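Long-range contacts in glia-derived nexin (PDB 4DY0), which inhibits the serine proteases thrombin, trypsin and urokinase, binds heparin and promotes neurite extension by blocking thrombin: residues G12-I17 with I253-I258; V19-V24 with L371-I376. All blocks are in the same frame, centred on the assembly; numbering follows the deposited sequence.

Contact 1. Residues G12-I17 with I253-I258; sequences GSNTGI and ISTKTI
The capped start of helix 255-262 meets the flank of helix 5-26 here, and Asn14 and Thr255 carry the junction. Asn14 swings its carboxamide out from the helix to the first turn opposite, where OD1 accepts from Thr255 N at 2.9 Å. That bond is nearly straight at the hydrogen (169°), with the donor tilted somewhat from the carbonyl plane. The other branch of the amide, ND2, gives a bent hydrogen bond (137°) to Thr255 OG1, modelled at 2.5 Å, so short that the length is doubtful. In Thr255, chi1 of 54° puts OG1 between the backbone N and the carbonyl carbon, facing the Asn14 amide nitrogen, with CG2 beside the backbone N, toward Ile17 and Ser13. Ser254 is the N-cap of helix 255-262: its OG accepts from Lys256 N, while Ser254 N gives to Thr257 OG1, closing a capping box. Ile253 and Ile258 root this turn on Phe361 of strand 358-364, in the serpin's B sheet. Asn14 OD1 thus sits at a helix N-terminus, whose dipole probably polarises it. One turn on from Asn14, Ile17 CD1 packs 4.1 Å from Thr255 CG2, and Ile17 CG2 lies against the carbonyl Ile253 O at 3.3 Å.

Contact 2. Residues V19-V24 with L371-I376; sequences VFNQIV and LFMGQI
Phe20 fills the space between helix 5-26, the first helix of the serpin fold, and strand 369-376 of its B sheet. The helix and strand segments run nearly parallel, 17° apart, with their axes 9.8 Å from each other. With CG anti to the backbone N (chi1 174°), the Phe20 ring is carried off the helix toward the strand. Met373, extended along its whole side chain, crosses the ring at about a right angle. Its CG stands over the ring centre in a CH-pi contact, 3.7 Å from the Phe20 centroid and only 5° off the normal. Further out, Met373 SD makes an oblique Met-aromatic contact, 4.0 Å from the same centroid, and Met373 CE ends beside Phe20 CD2 at 3.3 Å, a tight fit. At the rim, near the ring plane, Phe20 CZ lies 3.8 Å from Gln375 N, an amide whose residue pairs through its backbone with Ile32 of the neighbouring strand. Replacing Phe20 by an alanine would probably open a gap between helix and strand and take from Met373 CG and SD the ring face they rest on. Asn21 comes next; its OD1 also borders the Phe20 ring in plane. One turn after Phe20, Val24 backs the ring on the face opposite Met373: its CB stands 4.2 Å above the plane, offset toward the rim. Val24 also reaches the strand, where its CG2 sits over the face of the Gln375 carboxamide, whose NE2 is held by Asp30 O. The methyl Val24 CG2 presses close here, 3.3 Å from Gln375 CD and 3.4 Å from Gln375 OE1.

In the fold
Helix 5-26 serves both contacts, which follow each other along it with centres about 10 Å apart. Along the chain the order is 12-17, 19-24, 253-258, 371-376, so the two connections cross, and the helix near the N-terminus is tied both to helix 255-262 and to the last strand of the chain, 369-376. They also touch: Asn21 ND2 probably hydrogen-bonds to Ile253 O (3.2 Å), and Ile17 CG2 packs on Met373 SD at 3.8 Å. The final strand follows the predicted reactive bond, Arg346-Ser347, in the chain, while both contacts lie in the buried serpin core, away from that bond.

Contact 1. Residues G12-I17 with I253-I258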
loop_
_atom_site.group_PDB
_atom_site.type_symbol
_atom_site.label_atom_id
_atom_site.label_comp_id
_atom_site.label_asym_id
_atom_site.label_seq_id
_atom_site.Cartn_x
_atom_site.Cartn_y
_atom_site.Cartn_z
ATOM N N GLY A 12 8.982 -8.988 1.558
ATOM C CA GLY A 12 8.494 -7.904 0.719
ATOM C C GLY A 12 7.586 -6.943 1.463
ATOM O O GLY A 12 7.726 -5.723 1.345
ATOM N N SER A 13 6.645 -7.492 2.227
ATOM C CA SER A 13 5.713 -6.669 2.983
ATOM C C SER A 13 6.433 -5.839 4.038
ATOM O O SER A 13 6.103 -4.676 4.249
ATOM C CB SER A 13 4.614 -7.521 3.623
ATOM O OG SER A 13 3.485 -7.604 2.767
ATOM N N ASN A 14 7.422 -6.437 4.694
ATOM C CA ASN A 14 8.192 -5.705 5.692
ATOM C C ASN A 14 9.001 -4.571 5.080
ATOM O O ASN A 14 9.096 -3.495 5.668
ATOM C CB ASN A 14 9.078 -6.639 6.518
ATOM C CG ASN A 14 8.356 -7.198 7.727
ATOM O OD1 ASN A 14 7.716 -6.460 8.480
ATOM N ND2 ASN A 14 8.451 -8.507 7.919
ATOM N N THR A 15 9.574 -4.807 3.904
ATOM C CA THR A 15 10.251 -3.741 3.178
ATOM C C THR A 15 9.260 -2.606 2.961
ATOM O O THR A 15 9.555 -1.445 3.239
ATOM C CB THR A 15 10.796 -4.218 1.816
ATOM O OG1 THR A 15 11.887 -5.117 2.029
ATOM C CG2 THR A 15 11.296 -3.041 0.993
ATOM N N GLY A 16 8.074 -2.953 2.477
ATOM C CA GLY A 16 7.047 -1.961 2.226
ATOM C C GLY A 16 6.628 -1.223 3.481
ATOM O O GLY A 16 6.413 -0.016 3.459
ATOM N N ILE A 17 6.504 -1.952 4.583
ATOM C CA ILE A 17 6.094 -1.345 5.843
ATOM C C ILE A 17 7.165 -0.375 6.358
ATOM O O ILE A 17 6.850 0.707 6.869
ATOM C CB ILE A 17 5.767 -2.418 6.901
ATOM C CG1 ILE A 17 4.519 -3.202 6.486
ATOM C CG2 ILE A 17 5.556 -1.787 8.273
ATOM C CD1 ILE A 17 4.192 -4.370 7.402
ATOM N N ILE A 253 6.423 -1.042 13.932
ATOM C CA ILE A 253 5.414 -1.991 13.475
ATOM C C ILE A 253 5.946 -2.764 12.279
ATOM O O ILE A 253 6.546 -2.191 11.376
ATOM C CB ILE A 253 4.089 -1.317 13.093
ATOM C CG1 ILE A 253 3.430 -0.702 14.328
ATOM C CG2 ILE A 253 3.151 -2.336 12.467
ATOM C CD1 ILE A 253 1.980 -0.322 14.120
ATOM N N SER A 254 5.742 -4.073 12.289
ATOM C CA SER A 254 6.170 -4.914 11.185
ATOM C C SER A 254 5.199 -6.072 11.072
ATOM O O SER A 254 4.187 -6.110 11.777
ATOM C CB SER A 254 7.582 -5.440 11.430
ATOM O OG SER A 254 7.576 -6.414 12.459
ATOM N N THR A 255 5.504 -7.022 10.195
ATOM C CA THR A 255 4.646 -8.188 10.059
ATOM C C THR A 255 4.583 -8.936 11.381
ATOM O O THR A 255 3.558 -9.520 11.722
ATOM C CB THR A 255 5.091 -9.130 8.915
ATOM O OG1 THR A 255 6.469 -9.481 9.077
ATOM C CG2 THR A 255 4.905 -8.455 7.564
ATOM N N LYS A 256 5.672 -8.899 12.139
ATOM C CA LYS A 256 5.705 -9.583 13.426
ATOM C C LYS A 256 4.600 -9.054 14.333
ATOM O O LYS A 256 3.931 -9.823 15.024
ATOM C CB LYS A 256 7.070 -9.429 14.094
ATOM C CG LYS A 256 8.189 -10.166 13.379
ATOM N N THR A 257 4.416 -7.739 14.318
ATOM C CA THR A 257 3.376 -7.091 15.105
ATOM C C THR A 257 2.015 -7.645 14.709
ATOM O O THR A 257 1.207 -8.011 15.562
ATOM C CB THR A 257 3.377 -5.562 14.882
ATOM O OG1 THR A 257 4.718 -5.060 14.956
ATOM C CG2 THR A 257 2.515 -4.862 15.925
ATOM N N ILE A 258 1.767 -7.706 13.405
ATOM C CA ILE A 258 0.516 -8.252 12.897
ATOM C C ILE A 258 0.336 -9.707 13.334
ATOM O O ILE A 258 -0.762 -10.114 13.715
ATOM C CB ILE A 258 0.446 -8.165 11.365
ATOM C CG1 ILE A 258 0.576 -6.713 10.911
ATOM C CG2 ILE A 258 -0.846 -8.793 10.850
ATOM C CD1 ILE A 258 0.480 -6.541 9.414
#

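Contact 2. Residues V19-V24 with L371-I376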
loop_
_atom_site.group_PDB
_atom_site.type_symbol
_atom_site.label_atom_id
_atom_site.label_comp_id
_atom_site.label_asym_id
_atom_site.label_seq_id
_atom_site.Cartn_x
_atom_site.Cartn_y
_atom_site.Cartn_z
ATOM N N VAL A 19 9.103 1.416 4.642
ATOM C CA VAL A 19 8.923 2.645 3.890
ATOM C C VAL A 19 7.800 3.466 4.512
ATOM O O VAL A 19 7.966 4.658 4.777
ATOM C CB VAL A 19 8.630 2.368 2.401
ATOM C CG1 VAL A 19 8.198 3.641 1.695
ATOM C CG2 VAL A 19 9.858 1.753 1.730
ATOM N N PHE A 20 6.662 2.826 4.767
ATOM C CA PHE A 20 5.554 3.509 5.431
ATOM C C PHE A 20 6.021 4.186 6.718
ATOM O O PHE A 20 5.672 5.344 6.987
ATOM C CB PHE A 20 4.416 2.533 5.736
ATOM C CG PHE A 20 3.300 3.133 6.550
ATOM C CD1 PHE A 20 2.255 3.809 5.933
ATOM C CD2 PHE A 20 3.294 3.022 7.935
ATOM C CE1 PHE A 20 1.229 4.358 6.676
ATOM C CE2 PHE A 20 2.269 3.577 8.688
ATOM C CZ PHE A 20 1.236 4.242 8.060
ATOM N N ASN A 21 6.809 3.463 7.510
ATOM C CA ASN A 21 7.280 3.970 8.798
ATOM C C ASN A 21 8.148 5.210 8.643
ATOM O O ASN A 21 8.195 6.070 9.523
ATOM C CB ASN A 21 8.043 2.886 9.557
ATOM C CG ASN A 21 7.144 1.763 10.017
ATOM O OD1 ASN A 21 5.930 1.938 10.138
ATOM N ND2 ASN A 21 7.730 0.601 10.284
ATOM N N GLN A 22 8.839 5.299 7.518
ATOM C CA GLN A 22 9.647 6.469 7.238
ATOM C C GLN A 22 8.766 7.661 6.941
ATOM O O GLN A 22 8.901 8.721 7.557
ATOM C CB GLN A 22 10.536 6.214 6.034
ATOM C CG GLN A 22 11.774 5.428 6.336
ATOM C CD GLN A 22 12.762 5.550 5.211
ATOM O OE1 GLN A 22 13.247 4.555 4.687
ATOM N NE2 GLN A 22 13.044 6.784 4.806
ATOM N N ILE A 23 7.865 7.478 5.983
ATOM C CA ILE A 23 7.006 8.562 5.529
ATOM C C ILE A 23 6.212 9.125 6.697
ATOM O O ILE A 23 6.166 10.331 6.916
ATOM C CB ILE A 23 6.048 8.083 4.430
ATOM C CG1 ILE A 23 6.846 7.534 3.244
ATOM C CG2 ILE A 23 5.127 9.221 3.996
ATOM C CD1 ILE A 23 6.022 6.717 2.266
ATOM N N VAL A 24 5.604 8.222 7.451
ATOM C CA VAL A 24 4.790 8.569 8.604
ATOM C C VAL A 24 5.572 9.323 9.689
ATOM O O VAL A 24 5.032 10.201 10.366
ATOM C CB VAL A 24 4.137 7.287 9.160
ATOM C CG1 VAL A 24 4.367 7.138 10.652
ATOM C CG2 VAL A 24 2.662 7.237 8.780
ATOM N N LEU A 371 -1.628 -5.566 1.588
ATOM C CA LEU A 371 -2.003 -4.817 0.393
ATOM C C LEU A 371 -2.095 -3.315 0.659
ATOM O O LEU A 371 -1.754 -2.505 -0.201
ATOM C CB LEU A 371 -3.328 -5.343 -0.158
ATOM C CG LEU A 371 -3.419 -6.872 -0.228
ATOM C CD1 LEU A 371 -4.779 -7.326 -0.733
ATOM C CD2 LEU A 371 -2.308 -7.437 -1.094
ATOM N N PHE A 372 -2.561 -2.952 1.851
ATOM C CA PHE A 372 -2.697 -1.551 2.229
ATOM C C PHE A 372 -2.163 -1.328 3.628
ATOM O O PHE A 372 -2.324 -2.175 4.514
ATOM C CB PHE A 372 -4.166 -1.121 2.240
ATOM C CG PHE A 372 -4.748 -0.857 0.884
ATOM C CD1 PHE A 372 -5.158 -1.904 0.071
ATOM C CD2 PHE A 372 -4.933 0.440 0.440
ATOM C CE1 PHE A 372 -5.719 -1.660 -1.170
ATOM C CE2 PHE A 372 -5.495 0.689 -0.803
ATOM C CZ PHE A 372 -5.886 -0.364 -1.609
ATOM N N MET A 373 -1.545 -0.171 3.823
ATOM C CA MET A 373 -1.215 0.308 5.152
ATOM C C MET A 373 -1.459 1.812 5.167
ATOM O O MET A 373 -0.978 2.540 4.293
ATOM C CB MET A 373 0.235 -0.010 5.498
ATOM C CG MET A 373 0.619 0.356 6.921
ATOM S SD MET A 373 2.253 -0.259 7.355
ATOM C CE MET A 373 2.293 0.084 9.118
ATOM N N GLY A 374 -2.217 2.282 6.149
ATOM C CA GLY A 374 -2.585 3.685 6.166
ATOM C C GLY A 374 -2.605 4.332 7.535
ATOM O O GLY A 374 -2.933 3.697 8.545
ATOM N N GLN A 375 -2.248 5.609 7.571
ATOM C CA GLN A 375 -2.465 6.390 8.769
ATOM C C GLN A 375 -3.487 7.463 8.419
ATOM O O GLN A 375 -3.267 8.278 7.526
ATOM C CB GLN A 375 -1.154 6.986 9.298
ATOM C CG GLN A 375 -1.038 8.480 9.164
ATOM C CD GLN A 375 0.131 9.047 9.952
ATOM O OE1 GLN A 375 0.501 8.518 10.998
ATOM N NE2 GLN A 375 0.718 10.129 9.450
ATOM N N ILE A 376 -4.625 7.436 9.101
ATOM C CA ILE A 376 -5.678 8.402 8.822
ATOM C C ILE A 376 -5.761 9.423 9.943
ATOM O O ILE A 376 -6.173 9.093 11.056
ATOM C CB ILE A 376 -7.048 7.715 8.658
ATOM C CG1 ILE A 376 -6.996 6.671 7.535
ATOM C CG2 ILE A 376 -8.141 8.750 8.409
ATOM C CD1 ILE A 376 -6.555 7.230 6.180
#